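Local coordinates for protein scyllo-inosose 3-dehydrogenase (Thermotoga maritima, PDB 3IP1) that catalyses the NAD(+)-dependent oxidation of scyllo-inosose to 3-dehydro-scyllo-inosose and carries two zinc sites per subunit, at residues A10-D13 / E17-L20; R176-V181 / F188-L193; Y201-V206 / A315-A320; T266-V271 / L275-G280; P377-R382 / K387-V392. All blocks are in the same frame, centred on the assembly; numbering follows the deposited sequence. Where two conformers were deposited one is given.

Interactions 3 and 4 belong to the Rossmann-type nucleotide-binding half, with 266-271/275-280 nested in the chain between the two segments of interaction 3; their centres are 22 Å apart. Interactions 2 and 5 approach to about 4 Å at their nearest atoms without touching, and their centres are 23 Å apart. Cadmium occupies the metal sites in this crystal, and the side chains of Val-317 in interaction 3 and Val-392 in interaction 5, like Gly-191 in interaction 2, each lie 10 to 13 Å from a bound cadmium. Interaction 1 stands alone at the surface, with its centre 26 Å from that of the chain and 28 Å from that of interaction 5.

Interaction 1 (A10-D13 / E17-L20)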
# COMPACT_ATOMS: atom_id res chain seq x y z
N ALA A 10 25.38 0.97 38.27
CA ALA A 10 24.51 1.92 38.93
C ALA A 10 23.86 1.25 40.13
O ALA A 10 23.90 0.03 40.24
CB ALA A 10 23.44 2.44 37.97
N LYS A 11 23.27 2.07 41.01
CA LYS A 11 22.51 1.59 42.17
C LYS A 11 21.03 1.35 41.84
O LYS A 11 20.38 2.21 41.24
CB LYS A 11 22.67 2.61 43.32
CG LYS A 11 22.01 2.21 44.64
CD LYS A 11 22.00 3.37 45.62
CE LYS A 11 21.38 2.96 46.98
NZ LYS A 11 21.46 4.06 47.98
N TRP A 12 20.49 0.19 42.24
CA TRP A 12 19.06 -0.03 42.18
C TRP A 12 18.40 0.73 43.35
O TRP A 12 18.39 0.24 44.48
CB TRP A 12 18.73 -1.52 42.28
CG TRP A 12 17.24 -1.80 42.19
CD1 TRP A 12 16.32 -1.69 43.21
CD2 TRP A 12 16.51 -2.25 41.04
NE1 TRP A 12 15.06 -2.02 42.75
CE2 TRP A 12 15.15 -2.37 41.42
CE3 TRP A 12 16.87 -2.56 39.72
CZ2 TRP A 12 14.15 -2.79 40.53
CZ3 TRP A 12 15.88 -2.96 38.83
CH2 TRP A 12 14.53 -3.08 39.25
N ASP A 13 17.84 1.91 43.07
CA ASP A 13 17.35 2.77 44.15
C ASP A 13 16.15 3.59 43.68
O ASP A 13 16.27 4.80 43.49
CB ASP A 13 18.48 3.70 44.63
CG ASP A 13 18.18 4.38 45.96
OD1 ASP A 13 17.18 4.01 46.61
OD2 ASP A 13 18.94 5.28 46.37
N GLU A 17 7.42 6.65 43.52
CA GLU A 17 6.32 6.23 42.63
C GLU A 17 6.51 4.85 41.97
O GLU A 17 5.53 4.23 41.54
CB GLU A 17 6.04 7.29 41.54
CG GLU A 17 7.22 7.59 40.60
CD GLU A 17 8.04 8.82 41.00
OE1 GLU A 17 8.06 9.18 42.21
OE2 GLU A 17 8.68 9.42 40.10
N PHE A 18 7.75 4.38 41.87
CA PHE A 18 8.02 3.19 41.07
C PHE A 18 7.40 1.94 41.67
O PHE A 18 7.53 1.69 42.86
CB PHE A 18 9.53 2.97 40.88
CG PHE A 18 9.88 1.67 40.19
CD1 PHE A 18 9.89 1.58 38.80
CD2 PHE A 18 10.22 0.55 40.94
CE1 PHE A 18 10.22 0.41 38.16
CE2 PHE A 18 10.56 -0.66 40.30
CZ PHE A 18 10.55 -0.72 38.90
N LYS A 19 6.73 1.17 40.83
CA LYS A 19 6.39 -0.21 41.17
C LYS A 19 7.05 -1.14 40.15
O LYS A 19 7.08 -0.83 38.95
CB LYS A 19 4.87 -0.43 41.18
CG LYS A 19 4.13 0.25 42.34
CD LYS A 19 3.62 1.62 41.94
CE LYS A 19 2.75 2.25 43.04
NZ LYS A 19 2.75 3.74 42.91
N LEU A 20 7.58 -2.26 40.64
CA LEU A 20 8.25 -3.27 39.81
C LEU A 20 7.34 -3.68 38.66
O LEU A 20 6.24 -4.19 38.88
CB LEU A 20 8.63 -4.51 40.64
CG LEU A 20 9.62 -5.54 40.09
CD1 LEU A 20 11.05 -4.98 40.00
CD2 LEU A 20 9.61 -6.83 40.93
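Trp-12 closes strand 3-12, and its indole reaches across to Phe-18 and Leu-20 at the start of the long connection to strand 37-38, the antiparallel neighbour of strand 3-12 in its sheet. This is a surface contact made by three side chains while the backbones stay well apart: even the closest pair of CA atoms, those of Trp-12 and Leu-20, is separated by 11.5 Å. With CG anti to the backbone N (chi1 -179°) the indole extends toward the loop. Its side chain crosses those of both partners at about a right angle, and CZ2 and CH2 of the six-membered ring do the touching. Phe-18 points its CB toward the strand and offers CE2. The strand end is held from its other neighbours as well: Asp-13 pairs through the backbone with Val-36 and through its carboxylate with Arg-38, while Trp-37 meets the indole edge-to-face. On the loop side, Lys-19 folds back so that NZ donates to Glu-17 O at 3.1 Å, tilted 34° from the carbonyl plane. The contact is apolar and lies away from the annotated metal and coenzyme sites. One indole atom, Trp-12 CZ2, makes both closest approaches, 4.2 Å to Phe-18 CE2 and 3.8 Å to Leu-20 CD1.

Interaction 2 (R176-V181 / F188-L193); sequences RELEGV and FLAGSL
Leu-178 meets helix 185-192 through a single methyl: its CD1 lies 3.9 Å from Ala-190 CB, and the same CD1 is 4.3 Å from Gly-191 N. Both CB atoms, of Leu-178 and of Ala-190, point toward the opposite segment. The leucine is stretched out to make this reach, with CG anti to the carbonyl carbon (chi1 -54°) and CD1 trans to CA (chi2 -174°). Gly-191 presents bare backbone beside the methyl.

One shell further out, each partner is set by its own backbone. Leu-178 ends a short 3-10 segment, where Glu-179 N donates to Arg-176 O at 2.9 Å; a type II beta turn follows, with Glu-179 and Gly-180 at its corners and Val-181 N bonded to Leu-178 O at 3.1 Å. On the helix, Ser-192 N reaches Phe-188 O at 2.8 Å, and the Ser-192 hydroxyl OG returns to Leu-189 O at 2.7 Å, which ties this side chain to its own helix. Phe-188 O takes a further bond from Ser-100 OG.

Helix 349-358 encloses the leucine from another direction through Met-357 and Ala-358, while Tyr-182 packs on Ala-190. Helix 194-207 follows directly in the chain and bears Glu-195, a ligand of the first metal site, whose side chain is about 9 Å from Gly-191. With three buried residues meeting and no polar pair between the segments, this is a small van der Waals contact, consistent with burial of apolar surface, without charge or directed bonds to set its geometry.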
# COMPACT_ATOMS: atom_id res chain seq x y z
N ARG A 176 30.64 -6.84 3.29
CA ARG A 176 31.46 -7.17 2.10
C ARG A 176 31.34 -6.13 0.98
O ARG A 176 32.32 -5.74 0.34
CB ARG A 176 31.04 -8.53 1.51
CG ARG A 176 31.65 -9.73 2.19
CD ARG A 176 32.88 -10.23 1.43
NE ARG A 176 32.60 -10.46 0.02
CZ ARG A 176 33.45 -11.07 -0.80
NH1 ARG A 176 33.14 -11.24 -2.08
NH2 ARG A 176 34.60 -11.51 -0.34
N GLU A 177 30.11 -5.70 0.74
CA GLU A 177 29.85 -4.70 -0.31
C GLU A 177 30.65 -3.39 -0.16
O GLU A 177 30.79 -2.63 -1.11
CB GLU A 177 28.36 -4.32 -0.35
CG GLU A 177 27.40 -5.38 -0.91
CD GLU A 177 25.96 -5.03 -0.55
OE1 GLU A 177 25.18 -4.65 -1.47
OE2 GLU A 177 25.61 -5.08 0.65
N LEU A 178 31.13 -3.10 1.05
CA LEU A 178 31.89 -1.86 1.26
C LEU A 178 33.37 -2.01 0.91
O LEU A 178 34.10 -1.03 0.85
CB LEU A 178 31.74 -1.35 2.71
CG LEU A 178 30.34 -1.13 3.30
CD1 LEU A 178 30.45 -0.50 4.68
CD2 LEU A 178 29.45 -0.27 2.40
N GLU A 179 33.82 -3.24 0.69
CA GLU A 179 35.23 -3.47 0.38
C GLU A 179 35.60 -2.82 -0.95
O GLU A 179 34.95 -3.03 -1.96
CB GLU A 179 35.56 -4.96 0.38
CG GLU A 179 35.71 -5.53 1.79
CD GLU A 179 35.73 -7.05 1.81
OE1 GLU A 179 35.62 -7.65 0.72
OE2 GLU A 179 35.85 -7.65 2.90
N GLY A 180 36.64 -1.99 -0.94
CA GLY A 180 37.10 -1.35 -2.16
C GLY A 180 36.36 -0.07 -2.45
O GLY A 180 36.72 0.67 -3.39
N VAL A 181 35.32 0.20 -1.67
CA VAL A 181 34.65 1.49 -1.69
C VAL A 181 35.18 2.30 -0.50
O VAL A 181 35.50 3.47 -0.63
CB VAL A 181 33.12 1.32 -1.56
CG1 VAL A 181 32.42 2.68 -1.64
CG2 VAL A 181 32.58 0.36 -2.62
N PHE A 188 34.98 0.18 8.58
CA PHE A 188 34.40 -0.12 9.87
C PHE A 188 33.70 1.11 10.46
O PHE A 188 32.64 1.01 11.06
CB PHE A 188 35.45 -0.72 10.80
CG PHE A 188 35.98 -2.05 10.31
CD1 PHE A 188 35.17 -3.18 10.36
CD2 PHE A 188 37.28 -2.15 9.79
CE1 PHE A 188 35.64 -4.41 9.88
CE2 PHE A 188 37.77 -3.37 9.32
CZ PHE A 188 36.96 -4.51 9.36
N LEU A 189 34.30 2.28 10.25
CA LEU A 189 33.62 3.52 10.53
C LEU A 189 32.23 3.56 9.86
O LEU A 189 31.25 3.91 10.51
CB LEU A 189 34.48 4.72 10.13
CG LEU A 189 35.78 4.94 10.93
CD1 LEU A 189 36.44 6.23 10.49
CD2 LEU A 189 35.55 4.96 12.46
N ALA A 190 32.15 3.22 8.57
CA ALA A 190 30.87 3.26 7.85
C ALA A 190 29.90 2.24 8.45
O ALA A 190 28.71 2.53 8.67
CB ALA A 190 31.06 3.02 6.35
N GLY A 191 30.43 1.05 8.72
CA GLY A 191 29.68 -0.03 9.41
C GLY A 191 29.11 0.36 10.76
O GLY A 191 27.99 -0.04 11.09
N SER A 192 29.87 1.15 11.53
CA SER A 192 29.43 1.58 12.86
C SER A 192 28.22 2.54 12.78
O SER A 192 27.50 2.75 13.77
CB SER A 192 30.61 2.23 13.64
OG SER A 192 30.93 3.54 13.13
N LEU A 193 28.00 3.09 11.59
CA LEU A 193 26.91 4.02 11.36
C LEU A 193 25.65 3.38 10.75
O LEU A 193 24.70 4.10 10.43
CB LEU A 193 27.42 5.17 10.47
CG LEU A 193 28.38 6.14 11.17
CD1 LEU A 193 29.29 6.89 10.19
CD2 LEU A 193 27.62 7.13 12.03

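Interaction 3 (Y201-V206 / A315-A320)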
# COMPACT_ATOMS: atom_id res chain seq x y z
N TYR A 201 16.20 5.35 8.43
CA TYR A 201 15.63 4.66 7.27
C TYR A 201 14.27 4.06 7.61
O TYR A 201 13.32 4.25 6.85
CB TYR A 201 16.60 3.58 6.76
CG TYR A 201 16.27 3.00 5.40
CD1 TYR A 201 15.21 2.10 5.24
CD2 TYR A 201 17.06 3.31 4.28
CE1 TYR A 201 14.92 1.54 3.97
CE2 TYR A 201 16.80 2.75 3.03
CZ TYR A 201 15.72 1.87 2.88
OH TYR A 201 15.43 1.32 1.66
N ASN A 202 14.18 3.36 8.73
CA ASN A 202 12.91 2.78 9.20
C ASN A 202 11.86 3.88 9.38
O ASN A 202 10.69 3.71 9.03
CB ASN A 202 13.12 2.03 10.52
CG ASN A 202 11.85 1.33 11.03
OD1 ASN A 202 11.36 0.39 10.41
ND2 ASN A 202 11.35 1.76 12.19
N ALA A 203 12.29 5.02 9.90
CA ALA A 203 11.39 6.11 10.17
C ALA A 203 10.84 6.73 8.89
O ALA A 203 9.65 6.98 8.81
CB ALA A 203 12.06 7.15 11.06
N VAL A 204 11.69 6.96 7.89
CA VAL A 204 11.22 7.68 6.69
C VAL A 204 10.73 6.83 5.49
O VAL A 204 9.86 7.28 4.73
CB VAL A 204 12.22 8.76 6.18
CG1 VAL A 204 12.48 9.79 7.28
CG2 VAL A 204 13.53 8.15 5.71
N ILE A 205 11.30 5.63 5.35
CA ILE A 205 10.98 4.75 4.22
C ILE A 205 9.91 3.74 4.63
O ILE A 205 8.87 3.65 3.98
CB ILE A 205 12.25 3.99 3.69
CG1 ILE A 205 13.34 4.97 3.23
CG2 ILE A 205 11.89 2.99 2.56
CD1 ILE A 205 12.88 6.05 2.28
N VAL A 206 10.18 3.01 5.72
CA VAL A 206 9.27 1.96 6.18
C VAL A 206 8.00 2.48 6.88
O VAL A 206 6.90 2.16 6.45
CB VAL A 206 9.99 0.94 7.11
CG1 VAL A 206 9.04 -0.23 7.46
CG2 VAL A 206 11.28 0.41 6.44
N ALA A 315 6.30 11.92 10.58
CA ALA A 315 6.86 10.74 11.23
C ALA A 315 7.58 11.22 12.50
O ALA A 315 8.41 12.13 12.44
CB ALA A 315 7.82 10.02 10.28
N ILE A 316 7.22 10.61 13.64
CA ILE A 316 7.82 10.97 14.93
C ILE A 316 8.82 9.91 15.36
O ILE A 316 8.45 8.77 15.61
CB ILE A 316 6.75 11.16 16.03
CG1 ILE A 316 5.78 12.28 15.63
CG2 ILE A 316 7.41 11.53 17.39
CD1 ILE A 316 4.39 12.19 16.30
N VAL A 317 10.09 10.29 15.42
CA VAL A 317 11.19 9.35 15.67
C VAL A 317 11.91 9.61 16.99
O VAL A 317 12.42 8.69 17.63
CB VAL A 317 12.20 9.30 14.47
CG1 VAL A 317 12.99 10.55 14.36
CG2 VAL A 317 13.13 8.08 14.58
N ALA A 318 11.94 10.88 17.41
CA ALA A 318 12.64 11.21 18.64
C ALA A 318 11.74 10.89 19.83
O ALA A 318 10.52 10.94 19.73
CB ALA A 318 13.08 12.65 18.64
N ARG A 319 12.36 10.54 20.95
CA ARG A 319 11.63 10.27 22.18
C ARG A 319 11.41 11.60 22.91
O ARG A 319 12.35 12.36 23.14
CB ARG A 319 12.39 9.26 23.05
N ALA A 320 10.15 11.89 23.21
CA ALA A 320 9.79 13.03 24.04
C ALA A 320 8.79 12.59 25.09
O ALA A 320 8.01 11.65 24.87
CB ALA A 320 9.18 14.12 23.20
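Ala-203 and Val-317 supply the apolar part of this buried contact. Ala-203 CB, turned toward 315-320, touches Val-317 CG2 at 3.8 Å and Val-317 CB at 4.0 Å; Val-317 lies just past the end of strand 313-316. It faces the helix with CG2 anti to its backbone N, leaving CG1 between the backbone N and the carbonyl carbon (chi1 70°). Leu-287 of strand 285-288 packs on both of these side chains. Within helix 194-207, Ile-205 CG1 lies 3.7 Å above the ring plane of Tyr-201, over the ring centre, on the helix side directed away from the strand.

A second kind of meeting sets a methyl against a carbonyl: Ala-315 CB comes within 3.8 Å of Ala-203 O, so here the helix backbone itself is packed against the end of strand 313-316.

Hydrogen bonds hold each partner in its own element and tie the region to its neighbours. Ile-205 N donates to Tyr-201 O at 2.9 Å, beside a wider pi-type turn at 202-206. Two other subunits join in: Tyr-201 OH bonds to Pro-213 O of the second subunit, and Gln-332 NE2 of the third subunit bonds to Ile-316 O and Ala-318 O.

Val-317 also packs on Ile-225, which by similarity binds NAD(+). A helix lying over the end of the fifth strand of a parallel 3-2-1-4-5-6 sheet, beside the probable NAD(+) site, belongs to the Rossmann fold of zinc-containing dehydrogenases.

Interaction 4 (T266-V271 / L275-G280)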
# COMPACT_ATOMS: atom_id res chain seq x y z
N THR A 266 15.97 29.47 15.34
CA THR A 266 16.12 30.49 16.39
C THR A 266 16.34 31.89 15.81
O THR A 266 16.14 32.88 16.51
CB THR A 266 17.25 30.16 17.40
OG1 THR A 266 18.54 30.35 16.78
CG2 THR A 266 17.12 28.71 17.93
N LYS A 267 16.74 31.98 14.54
CA LYS A 267 17.04 33.26 13.91
C LYS A 267 16.27 33.47 12.62
O LYS A 267 16.38 34.51 11.98
CB LYS A 267 18.53 33.38 13.63
CG LYS A 267 19.39 33.45 14.88
CD LYS A 267 20.85 33.60 14.54
CE LYS A 267 21.63 33.96 15.79
NZ LYS A 267 23.05 33.57 15.64
N GLU A 268 15.49 32.46 12.23
CA GLU A 268 14.70 32.54 11.02
C GLU A 268 13.28 32.10 11.32
O GLU A 268 13.04 31.40 12.30
CB GLU A 268 15.29 31.64 9.94
CG GLU A 268 16.66 32.01 9.43
CD GLU A 268 17.18 30.98 8.46
OE1 GLU A 268 18.24 30.36 8.72
OE2 GLU A 268 16.50 30.77 7.42
N ASN A 269 12.35 32.53 10.50
CA ASN A 269 10.97 32.08 10.61
C ASN A 269 10.82 30.72 9.89
O ASN A 269 10.81 30.66 8.67
CB ASN A 269 10.05 33.15 10.01
CG ASN A 269 8.58 32.86 10.25
OD1 ASN A 269 8.10 31.75 10.02
ND2 ASN A 269 7.85 33.88 10.67
N PHE A 270 10.72 29.64 10.66
CA PHE A 270 10.59 28.28 10.09
C PHE A 270 9.45 28.16 9.06
O PHE A 270 9.69 27.73 7.94
CB PHE A 270 10.42 27.24 11.20
CG PHE A 270 10.13 25.84 10.71
CD1 PHE A 270 11.17 24.97 10.40
CD2 PHE A 270 8.83 25.39 10.59
CE1 PHE A 270 10.90 23.65 9.95
CE2 PHE A 270 8.55 24.10 10.15
CZ PHE A 270 9.59 23.23 9.83
N VAL A 271 8.24 28.54 9.45
CA VAL A 271 7.07 28.42 8.59
C VAL A 271 7.23 29.12 7.24
O VAL A 271 7.06 28.50 6.19
CB VAL A 271 5.79 28.89 9.30
CG1 VAL A 271 4.62 29.00 8.30
CG2 VAL A 271 5.42 27.93 10.45
N LEU A 275 7.71 27.43 3.47
CA LEU A 275 6.76 27.79 2.43
C LEU A 275 7.41 28.48 1.24
O LEU A 275 7.01 28.27 0.09
CB LEU A 275 5.58 28.60 2.97
CG LEU A 275 4.63 27.76 3.83
CD1 LEU A 275 3.65 28.64 4.60
CD2 LEU A 275 3.88 26.69 3.02
N ASP A 276 8.43 29.29 1.51
CA ASP A 276 9.13 30.01 0.45
C ASP A 276 9.92 29.01 -0.39
O ASP A 276 9.76 28.94 -1.61
CB ASP A 276 10.05 31.08 1.05
CG ASP A 276 11.09 31.57 0.06
OD1 ASP A 276 10.77 31.71 -1.14
OD2 ASP A 276 12.25 31.84 0.48
N TYR A 277 10.76 28.22 0.28
CA TYR A 277 11.61 27.24 -0.39
C TYR A 277 10.83 26.21 -1.22
O TYR A 277 11.32 25.77 -2.25
CB TYR A 277 12.48 26.53 0.64
CG TYR A 277 13.52 27.42 1.29
CD1 TYR A 277 14.22 28.37 0.54
CD2 TYR A 277 13.83 27.28 2.64
CE1 TYR A 277 15.19 29.18 1.13
CE2 TYR A 277 14.79 28.08 3.25
CZ TYR A 277 15.46 29.02 2.49
OH TYR A 277 16.41 29.80 3.10
N THR A 278 9.64 25.83 -0.75
CA THR A 278 8.84 24.85 -1.48
C THR A 278 7.82 25.50 -2.43
O THR A 278 6.91 24.83 -2.92
CB THR A 278 8.10 23.86 -0.53
OG1 THR A 278 7.13 24.57 0.25
CG2 THR A 278 9.06 23.10 0.38
N ASN A 279 7.99 26.80 -2.71
CA ASN A 279 7.05 27.58 -3.54
C ASN A 279 5.59 27.41 -3.14
O ASN A 279 4.72 27.34 -3.99
CB ASN A 279 7.19 27.23 -5.04
CG ASN A 279 8.61 27.34 -5.55
OD1 ASN A 279 9.36 28.23 -5.17
ND2 ASN A 279 8.99 26.43 -6.44
N GLY A 280 5.31 27.34 -1.84
CA GLY A 280 3.93 27.19 -1.38
C GLY A 280 3.40 25.77 -1.41
O GLY A 280 2.27 25.51 -0.99
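Val-271 and Leu-275 stand one turn apart on helix 270-277, a short helix of the Rossmann-type domain, and the contact is essentially that turn. Leu-275 N donates to Val-271 O at 3.0 Å, nearly straight at 168° and tilted 18° from the carbonyl plane. Leu-275 CB and CG both lie 3.5 Å from Val-271 O. The two side chains run alongside each other in the same direction: Val-271 CG1, anti to the backbone N (chi1 169°), touches Leu-275 CD1 at 3.8 Å, and both pack on Arg-306 of helix 293-306.

Both helix ends are capped. At the start, Asn-269 OD1 accepts from Glu-272 N as the N-cap. At the finish a Schellman motif closes the helix, with Gly-280 N bonded to Leu-275 O at 2.7 Å and Asn-279 N to Asp-276 O at 3.0 Å; Asn-279 takes the positive phi of the C-prime position.

The remaining cross-contact is loose: Glu-268 OE2 stays 4.4 Å from Tyr-277 OH, too far for a bond. Glu-268 OE1 instead accepts from Asp-264 N, and the tyrosine ring stacks with His-261. On the sheet side, Phe-270 lies against Val-218, Leu-220 and Ser-244. The helix lies in the crossover connection between strand 261-263 at the sheet edge and strand 285-288 beyond the first strand, the third and fourth strands of a Rossmann fold.

Interaction 5 (P377-R382 / K387-V392); sequences PEYIKR and KSLVKV
Tyr-379 does the packing from helix 376-382, meeting Val-392 with its base and Leu-389 with its ring. The closer-knit part is the inner one: Tyr-379 CB lies 4.2 Å from Val-392 CG1, and the two residues direct their CB atoms toward each other. Ile-67 and Val-371 pack around this buried pair. Beside it, with Tyr-379 CG anti to the carbonyl carbon (chi1 -81°), the ring turns its edge to Leu-389, whose CD1 lies near the ring plane, 4.3 Å from Tyr-379 CD1. The phenol oxygen has its own partner, Lys-369 NZ.

Toward the outside the fit loosens. Leu-389 is partly exposed, and Arg-382, though its CB points toward the loop and it loses some surface there, comes no closer than 4.8 Å. Its guanidinium finds partners on its own helix: Tyr-379 CE1 sits 3.6 Å above one guanidinium face, over the centre, while Glu-378 OE2 lies at the edge in plane. Arg-382 NH2 and Glu-378 OE2, 2.7 Å apart, form a salt bridge whose hydrogen bond is weak, at 116°. CE1 over one face and the carboxylate at the edge together restrict how the guanidinium can turn.

The loop is linked to a probable NAD(+) residue, Arg-250, which donates to Lys-387 O, and to a ligand of the first metal site, Glu-98, in a salt bridge with Lys-391 NZ. Strands 369-371 and 392-395 run parallel and paired, joined through this helix, so the contact is the helix-to-strand packing of a beta-alpha-beta crossover within the mixed sheet of the GroES-like part.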
# COMPACT_ATOMS: atom_id res chain seq x y z
N PRO A 377 34.87 6.46 28.47
CA PRO A 377 34.13 7.01 29.62
C PRO A 377 34.23 8.54 29.68
O PRO A 377 33.24 9.22 29.94
CB PRO A 377 34.81 6.33 30.82
CG PRO A 377 35.33 5.03 30.27
CD PRO A 377 35.76 5.35 28.86
N GLU A 378 35.41 9.07 29.39
CA GLU A 378 35.64 10.52 29.40
C GLU A 378 34.71 11.24 28.41
O GLU A 378 34.14 12.28 28.73
CB GLU A 378 37.12 10.82 29.07
CG GLU A 378 37.46 12.30 28.94
CD GLU A 378 38.77 12.57 28.17
OE1 GLU A 378 39.72 11.75 28.23
OE2 GLU A 378 38.85 13.62 27.49
N TYR A 379 34.58 10.67 27.21
CA TYR A 379 33.77 11.31 26.17
C TYR A 379 32.26 11.22 26.40
O TYR A 379 31.52 12.12 26.04
CB TYR A 379 34.18 10.81 24.77
CG TYR A 379 35.40 11.55 24.29
CD1 TYR A 379 35.28 12.79 23.65
CD2 TYR A 379 36.68 11.05 24.53
CE1 TYR A 379 36.40 13.50 23.24
CE2 TYR A 379 37.82 11.76 24.11
CZ TYR A 379 37.67 12.98 23.48
OH TYR A 379 38.78 13.69 23.06
N ILE A 380 31.82 10.12 26.98
CA ILE A 380 30.43 9.95 27.40
C ILE A 380 30.05 11.08 28.37
O ILE A 380 28.95 11.62 28.31
CB ILE A 380 30.22 8.55 28.03
CG1 ILE A 380 30.21 7.48 26.93
CG2 ILE A 380 28.93 8.47 28.86
CD1 ILE A 380 29.98 6.05 27.45
N LYS A 381 30.98 11.42 29.27
CA LYS A 381 30.82 12.54 30.18
C LYS A 381 30.87 13.91 29.46
O LYS A 381 30.03 14.80 29.67
CB LYS A 381 31.89 12.45 31.29
CG LYS A 381 32.40 13.81 31.85
CD LYS A 381 31.90 14.10 33.26
CE LYS A 381 30.40 14.31 33.31
NZ LYS A 381 29.98 15.15 34.49
N ARG A 382 31.88 14.09 28.61
CA ARG A 382 32.07 15.34 27.89
C ARG A 382 30.85 15.68 27.02
O ARG A 382 30.46 16.84 26.92
CB ARG A 382 33.31 15.20 27.04
CG ARG A 382 33.97 16.48 26.61
CD ARG A 382 35.45 16.19 26.58
NE ARG A 382 36.13 16.76 25.41
CZ ARG A 382 37.39 16.49 25.08
NH1 ARG A 382 37.93 17.07 24.01
NH2 ARG A 382 38.12 15.66 25.82
N LYS A 387 28.43 20.38 22.72
CA LYS A 387 27.53 20.28 21.57
C LYS A 387 28.24 20.34 20.22
O LYS A 387 27.59 20.16 19.19
CB LYS A 387 26.49 21.39 21.59
CG LYS A 387 25.58 21.43 22.79
CD LYS A 387 25.18 22.88 23.02
CE LYS A 387 26.37 23.69 23.54
NZ LYS A 387 26.43 25.07 22.97
N SER A 388 29.53 20.63 20.20
CA SER A 388 30.28 20.69 18.94
C SER A 388 30.54 19.29 18.35
O SER A 388 30.71 19.13 17.14
CB SER A 388 31.60 21.42 19.15
OG SER A 388 32.45 20.67 20.02
N LEU A 389 30.55 18.27 19.22
CA LEU A 389 30.74 16.89 18.81
C LEU A 389 29.43 16.23 18.32
O LEU A 389 28.56 15.90 19.13
CB LEU A 389 31.37 16.08 19.95
CG LEU A 389 32.67 16.64 20.55
CD1 LEU A 389 32.97 16.01 21.91
CD2 LEU A 389 33.87 16.51 19.60
N VAL A 390 29.30 16.05 17.01
CA VAL A 390 28.09 15.42 16.42
C VAL A 390 28.04 13.91 16.71
O VAL A 390 27.02 13.38 17.17
CB VAL A 390 28.00 15.67 14.88
CG1 VAL A 390 26.70 15.11 14.30
CG2 VAL A 390 28.10 17.15 14.59
N LYS A 391 29.16 13.25 16.43
CA LYS A 391 29.29 11.83 16.65
C LYS A 391 30.74 11.52 16.98
O LYS A 391 31.66 11.94 16.26
CB LYS A 391 28.82 11.04 15.41
CG LYS A 391 29.17 9.54 15.37
CD LYS A 391 28.38 8.70 16.37
CE LYS A 391 26.89 8.76 16.06
NZ LYS A 391 26.11 8.07 17.11
N VAL A 392 30.91 10.78 18.07
CA VAL A 392 32.20 10.33 18.56
C VAL A 392 32.21 8.82 18.47
O VAL A 392 31.27 8.18 18.91
CB VAL A 392 32.43 10.77 20.04
CG1 VAL A 392 33.65 10.06 20.66
CG2 VAL A 392 32.59 12.28 20.11